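Adenosylmethionine-8-amino-7-oxononanoate aminotransferase (Methanocaldococcus jannaschii, PDB 6ZHK) probably transfers the amino group of S-adenosyl-L-methionine to 7-keto-8-aminopelargonic acid, a pyridoxal-phosphate-dependent step in biotin synthesis. Local coordinates at residues L113-Y118 / T315-Y320; G253-C258 / K289-P294. All coordinates share one frame; numbering follows the deposited sequence.

Both contacts belong to the large domain of a class-III aminotransferase, built round a seven-stranded mixed sheet, and their centres lie 16 Å apart. Contact 1 sits at the strand outermost within this chain, where 115-119 pairs antiparallel with the end of strand 311-315, the chain runs on into helix 317-321 and the second subunit adjoins. Contact 2, which touches no other chain, joins helices 250-261 and 286-291, which precede the parallel strands 265-268 and 296-299. Along the chain the order is 113-118, 253-258, 289-294, 315-320, so contact 2 falls between the segments of contact 1. They touch where Leu113 CD2 packs 3.5 Å from Pro294 O, as the loop leading into strand 115-119 meets the one leading into strand 296-299.

Contact 1: residues L113-Y118 / T315-Y320; sequences LTKVFY and TTDEIY. With MG (magnesium ion), chain C.
Lys115 and Asp317 form a salt bridge, Lys115 NZ lying 2.9 Å from Asp317 OD1 on its syn side, 31° out of the carboxylate plane. The lysine is modelled in two conformers; this bridge and its other side-chain contacts are those of the one described here. The same oxygen is gripped from the opposite face by Thr114, whose OG1 donates to Asp317 OD1 over 2.7 Å. Bent at CB-CG (chi2 -67°) and again near its end, the lysine chain crosses the Tyr320 ring. Lys115 CE stands 3.5 Å over the centroid of the Tyr320 ring, a CH-pi contact. Lys115 NZ adds a cation-pi interaction over the same face, 8° off the normal.

Beneath these side chains the backbones form a classic beta bulge: Thr315 O accepts from Thr114 N at 3.0 Å and from Lys115 N at 3.1 Å, while Thr315 N donates back to Lys115 O. Helix 317-321 starts immediately afterwards, N-capped by Thr316, whose OG1 takes Ile319 N at 3.2 Å. Just before the bulge, Leu113 O binds a magnesium ion at 2.2 Å, with a water, the carbonyls of Val106 and Pro110 and the Thr109 hydroxyl.

In the second subunit, Glu19 O accepts from Lys115 NZ and Arg32 NE bonds to Tyr320 OH. The lysine's charge is thus met by a carboxylate of its own chain and a carbonyl of the other, at the dimer interface.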
# COMPACT_ATOMS: atom_id res chain seq x y z
N LEU A 113 17.60 16.27 2.36
CA LEU A 113 16.87 15.03 2.04
C LEU A 113 17.36 14.54 0.68
O LEU A 113 17.09 15.16 -0.38
CB LEU A 113 15.36 15.26 2.05
CG LEU A 113 14.75 15.77 3.36
CD1 LEU A 113 13.31 16.27 3.21
CD2 LEU A 113 14.77 14.67 4.44
N THR A 114 18.07 13.40 0.74
CA THR A 114 18.97 12.96 -0.31
C THR A 114 18.70 11.52 -0.72
O THR A 114 19.39 11.00 -1.61
CB THR A 114 20.42 13.05 0.19
OG1 THR A 114 20.46 12.44 1.48
CG2 THR A 114 20.89 14.49 0.33
N LYS A 115 17.77 10.84 -0.06
CA LYS A 115 17.57 9.42 -0.40
C LYS A 115 16.07 9.17 -0.52
O LYS A 115 15.30 9.83 0.18
CB LYS A 115 18.13 8.52 0.69
CG LYS A 115 19.68 8.56 0.79
CD LYS A 115 20.32 7.96 -0.44
CE LYS A 115 21.84 7.88 -0.37
NZ LYS A 115 22.44 9.16 -0.81
N VAL A 116 15.68 8.22 -1.38
CA VAL A 116 14.27 8.02 -1.73
C VAL A 116 13.97 6.53 -1.58
O VAL A 116 14.68 5.73 -2.20
CB VAL A 116 13.97 8.46 -3.20
CG1 VAL A 116 12.59 7.98 -3.64
CG2 VAL A 116 14.06 9.96 -3.32
N PHE A 117 12.98 6.18 -0.75
CA PHE A 117 12.51 4.81 -0.65
C PHE A 117 11.05 4.83 -1.10
O PHE A 117 10.22 5.47 -0.45
CB PHE A 117 12.60 4.35 0.83
CG PHE A 117 12.44 2.86 0.97
CD1 PHE A 117 11.20 2.25 0.78
CD2 PHE A 117 13.55 2.09 1.24
CE1 PHE A 117 11.09 0.85 0.81
CE2 PHE A 117 13.45 0.70 1.31
CZ PHE A 117 12.23 0.09 1.05
N TYR A 118 10.70 4.06 -2.14
CA TYR A 118 9.38 4.16 -2.72
C TYR A 118 8.41 3.15 -2.10
O TYR A 118 8.82 2.10 -1.64
CB TYR A 118 9.43 3.74 -4.20
CG TYR A 118 10.11 4.77 -5.10
CD1 TYR A 118 9.51 6.00 -5.34
CD2 TYR A 118 11.32 4.49 -5.74
CE1 TYR A 118 10.10 6.93 -6.20
CE2 TYR A 118 11.92 5.38 -6.62
CZ TYR A 118 11.32 6.62 -6.81
OH TYR A 118 11.85 7.54 -7.67
N THR A 315 14.82 10.50 3.21
CA THR A 315 15.61 10.60 4.44
C THR A 315 16.96 11.29 4.14
O THR A 315 17.32 11.54 2.97
CB THR A 315 15.90 9.23 5.08
OG1 THR A 315 16.93 8.61 4.31
CG2 THR A 315 14.75 8.25 5.01
N THR A 316 17.64 11.61 5.23
CA THR A 316 18.99 12.16 5.28
C THR A 316 19.97 11.03 5.03
O THR A 316 19.59 9.86 5.14
CB THR A 316 19.27 12.77 6.65
OG1 THR A 316 19.15 11.69 7.60
CG2 THR A 316 18.31 13.91 6.96
N ASP A 317 21.19 11.38 4.62
CA ASP A 317 22.19 10.33 4.49
C ASP A 317 22.53 9.74 5.87
O ASP A 317 22.96 8.58 5.95
CB ASP A 317 23.49 10.86 3.86
CG ASP A 317 23.39 11.05 2.35
OD1 ASP A 317 22.42 10.58 1.73
OD2 ASP A 317 24.34 11.65 1.82
N GLU A 318 22.36 10.56 6.91
CA GLU A 318 22.69 10.10 8.26
C GLU A 318 21.86 8.85 8.59
O GLU A 318 22.37 7.85 9.06
CB GLU A 318 22.50 11.23 9.28
CG GLU A 318 22.49 10.78 10.75
CD GLU A 318 23.71 10.12 11.42
OE1 GLU A 318 24.85 10.28 10.87
OE2 GLU A 318 23.54 9.41 12.50
N ILE A 319 20.59 8.91 8.25
CA ILE A 319 19.73 7.78 8.56
C ILE A 319 20.11 6.59 7.68
O ILE A 319 20.28 5.48 8.19
CB ILE A 319 18.25 8.18 8.43
CG1 ILE A 319 17.86 9.14 9.56
CG2 ILE A 319 17.33 6.93 8.33
CD1 ILE A 319 18.06 8.64 10.97
N TYR A 320 20.22 6.82 6.37
CA TYR A 320 20.51 5.80 5.40
C TYR A 320 21.82 5.07 5.77
O TYR A 320 21.97 3.86 5.64
CB TYR A 320 20.60 6.50 4.03
CG TYR A 320 21.17 5.72 2.86
CD1 TYR A 320 22.55 5.60 2.66
CD2 TYR A 320 20.32 5.18 1.89
CE1 TYR A 320 23.06 4.91 1.56
CE2 TYR A 320 20.81 4.54 0.76
CZ TYR A 320 22.19 4.41 0.60
OH TYR A 320 22.67 3.83 -0.53
MG MG C . 16.41 17.03 -1.32
O HOH W 1 18.43 17.39 -1.86

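Contact 2: residues G253-C258 / K289-P294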
# COMPACT_ATOMS: atom_id res chain seq x y z
N GLY A 253 9.42 25.01 16.02
CA GLY A 253 9.86 24.81 17.40
C GLY A 253 9.98 23.32 17.72
O GLY A 253 10.89 22.88 18.44
N VAL A 254 9.08 22.50 17.17
CA VAL A 254 9.20 21.06 17.41
C VAL A 254 10.48 20.53 16.75
O VAL A 254 11.26 19.81 17.34
CB VAL A 254 7.95 20.30 16.91
CG1 VAL A 254 8.21 18.80 16.88
CG2 VAL A 254 6.70 20.64 17.70
N ALA A 255 10.70 20.89 15.49
CA ALA A 255 11.92 20.47 14.82
C ALA A 255 13.15 20.88 15.61
O ALA A 255 14.13 20.13 15.69
CB ALA A 255 11.93 21.03 13.41
N LYS A 256 13.15 22.10 16.16
CA LYS A 256 14.35 22.54 16.85
C LYS A 256 14.52 21.68 18.09
O LYS A 256 15.64 21.28 18.42
CB LYS A 256 14.20 24.02 17.22
CG LYS A 256 15.27 24.63 18.12
CD LYS A 256 14.95 26.13 18.26
CE LYS A 256 16.06 27.03 18.79
NZ LYS A 256 16.23 26.87 20.24
N ALA A 257 13.41 21.39 18.78
CA ALA A 257 13.44 20.55 19.97
C ALA A 257 13.93 19.14 19.63
O ALA A 257 14.71 18.56 20.39
CB ALA A 257 12.08 20.55 20.62
N CYS A 258 13.49 18.59 18.48
CA CYS A 258 14.00 17.28 18.05
C CYS A 258 15.51 17.33 17.81
O CYS A 258 16.27 16.44 18.22
CB CYS A 258 13.29 16.81 16.80
SG CYS A 258 11.55 16.41 17.12
N LYS A 289 14.76 24.31 6.83
CA LYS A 289 15.95 24.02 6.03
C LYS A 289 17.25 24.23 6.82
O LYS A 289 18.19 23.43 6.73
CB LYS A 289 16.02 24.87 4.76
CG LYS A 289 15.02 24.51 3.68
CD LYS A 289 15.36 25.36 2.45
CE LYS A 289 14.27 25.28 1.40
NZ LYS A 289 14.79 25.78 0.10
N LYS A 290 17.30 25.30 7.60
CA LYS A 290 18.51 25.60 8.36
C LYS A 290 18.76 24.55 9.46
O LYS A 290 19.91 24.19 9.71
CB LYS A 290 18.44 27.05 8.88
CG LYS A 290 19.79 27.73 9.06
CD LYS A 290 20.84 27.01 9.94
CE LYS A 290 22.28 27.06 9.43
NZ LYS A 290 22.51 28.02 8.32
N LEU A 291 17.69 23.98 10.04
CA LEU A 291 17.71 22.97 11.08
C LEU A 291 17.95 21.59 10.49
O LEU A 291 18.29 20.67 11.23
CB LEU A 291 16.37 22.95 11.83
CG LEU A 291 16.10 24.17 12.73
CD1 LEU A 291 14.65 24.18 13.20
CD2 LEU A 291 17.03 24.16 13.93
N GLU A 292 17.90 21.49 9.16
CA GLU A 292 17.99 20.21 8.47
C GLU A 292 16.90 19.30 9.03
O GLU A 292 17.16 18.13 9.29
CB GLU A 292 19.42 19.62 8.50
CG GLU A 292 20.37 20.48 7.66
CD GLU A 292 21.84 20.17 7.76
OE1 GLU A 292 22.18 19.00 7.89
OE2 GLU A 292 22.64 21.13 7.67
N LYS A 293 15.68 19.85 9.20
CA LYS A 293 14.55 19.01 9.61
C LYS A 293 13.45 19.19 8.59
O LYS A 293 13.33 20.24 7.95
CB LYS A 293 14.07 19.46 10.98
CG LYS A 293 15.08 19.19 12.08
CD LYS A 293 15.06 17.72 12.46
CE LYS A 293 16.10 17.35 13.49
NZ LYS A 293 17.35 16.93 12.80
N PRO A 294 12.57 18.18 8.38
CA PRO A 294 12.59 16.92 9.11
C PRO A 294 13.70 15.99 8.64
O PRO A 294 14.18 16.11 7.53
CB PRO A 294 11.26 16.29 8.65
CG PRO A 294 11.11 16.76 7.20
CD PRO A 294 11.58 18.22 7.33
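Ala255 and Lys293 make the close part of this helix-to-turn packing, with Ala255 CB 3.6 Å from Lys293 CB. The lysine then bends at its CB-CG bond (chi2 -77°), which carries its methylenes alongside the helix instead of straight out from the turn: Lys293 CG rests 3.8 Å from Ala255 O, and Lys293 CE reaches to 4.4 Å from Cys258 CB. Phe265, on strand 265-268, touches Ala255, Cys258 and Lys293 alike, so the buried side of the contact is backed by the central sheet. At the end of the lysine, NZ pairs with Asp295 in a salt bridge. Replacing Lys293 by an alanine would spare the touch on Ala255 CB but would probably leave a gap where the methylenes lay along Ala255 O and Cys258, and Asp295 without its ammonium partner.

The outer side is slacker. Leu291, partly exposed, brings its CD1 to 3.9 Å from Lys256 N and, at 4.2 Å, to Ala255 CB, and it also touches Lys259 one turn on. Lys256 itself leads away from the contact; its chain, extended as far as CE, ends in a salt bridge with Glu260 of its own helix.

What brings leucine and lysine to the same helix is the reversal between them. Helix 286-291 ends in a Schellman motif at Glu292, whose positive phi (55°) turns the chain, and Glu292 N donates to Lys289 O at 3.1 Å. A cis peptide follows before Pro294, whose carbonyl oxygen accepts from His112.

Between the segments the contact is wholly one of van der Waals packing: a lysine serves through its hydrocarbon chain while its charge is matched by Asp295, two residues further along.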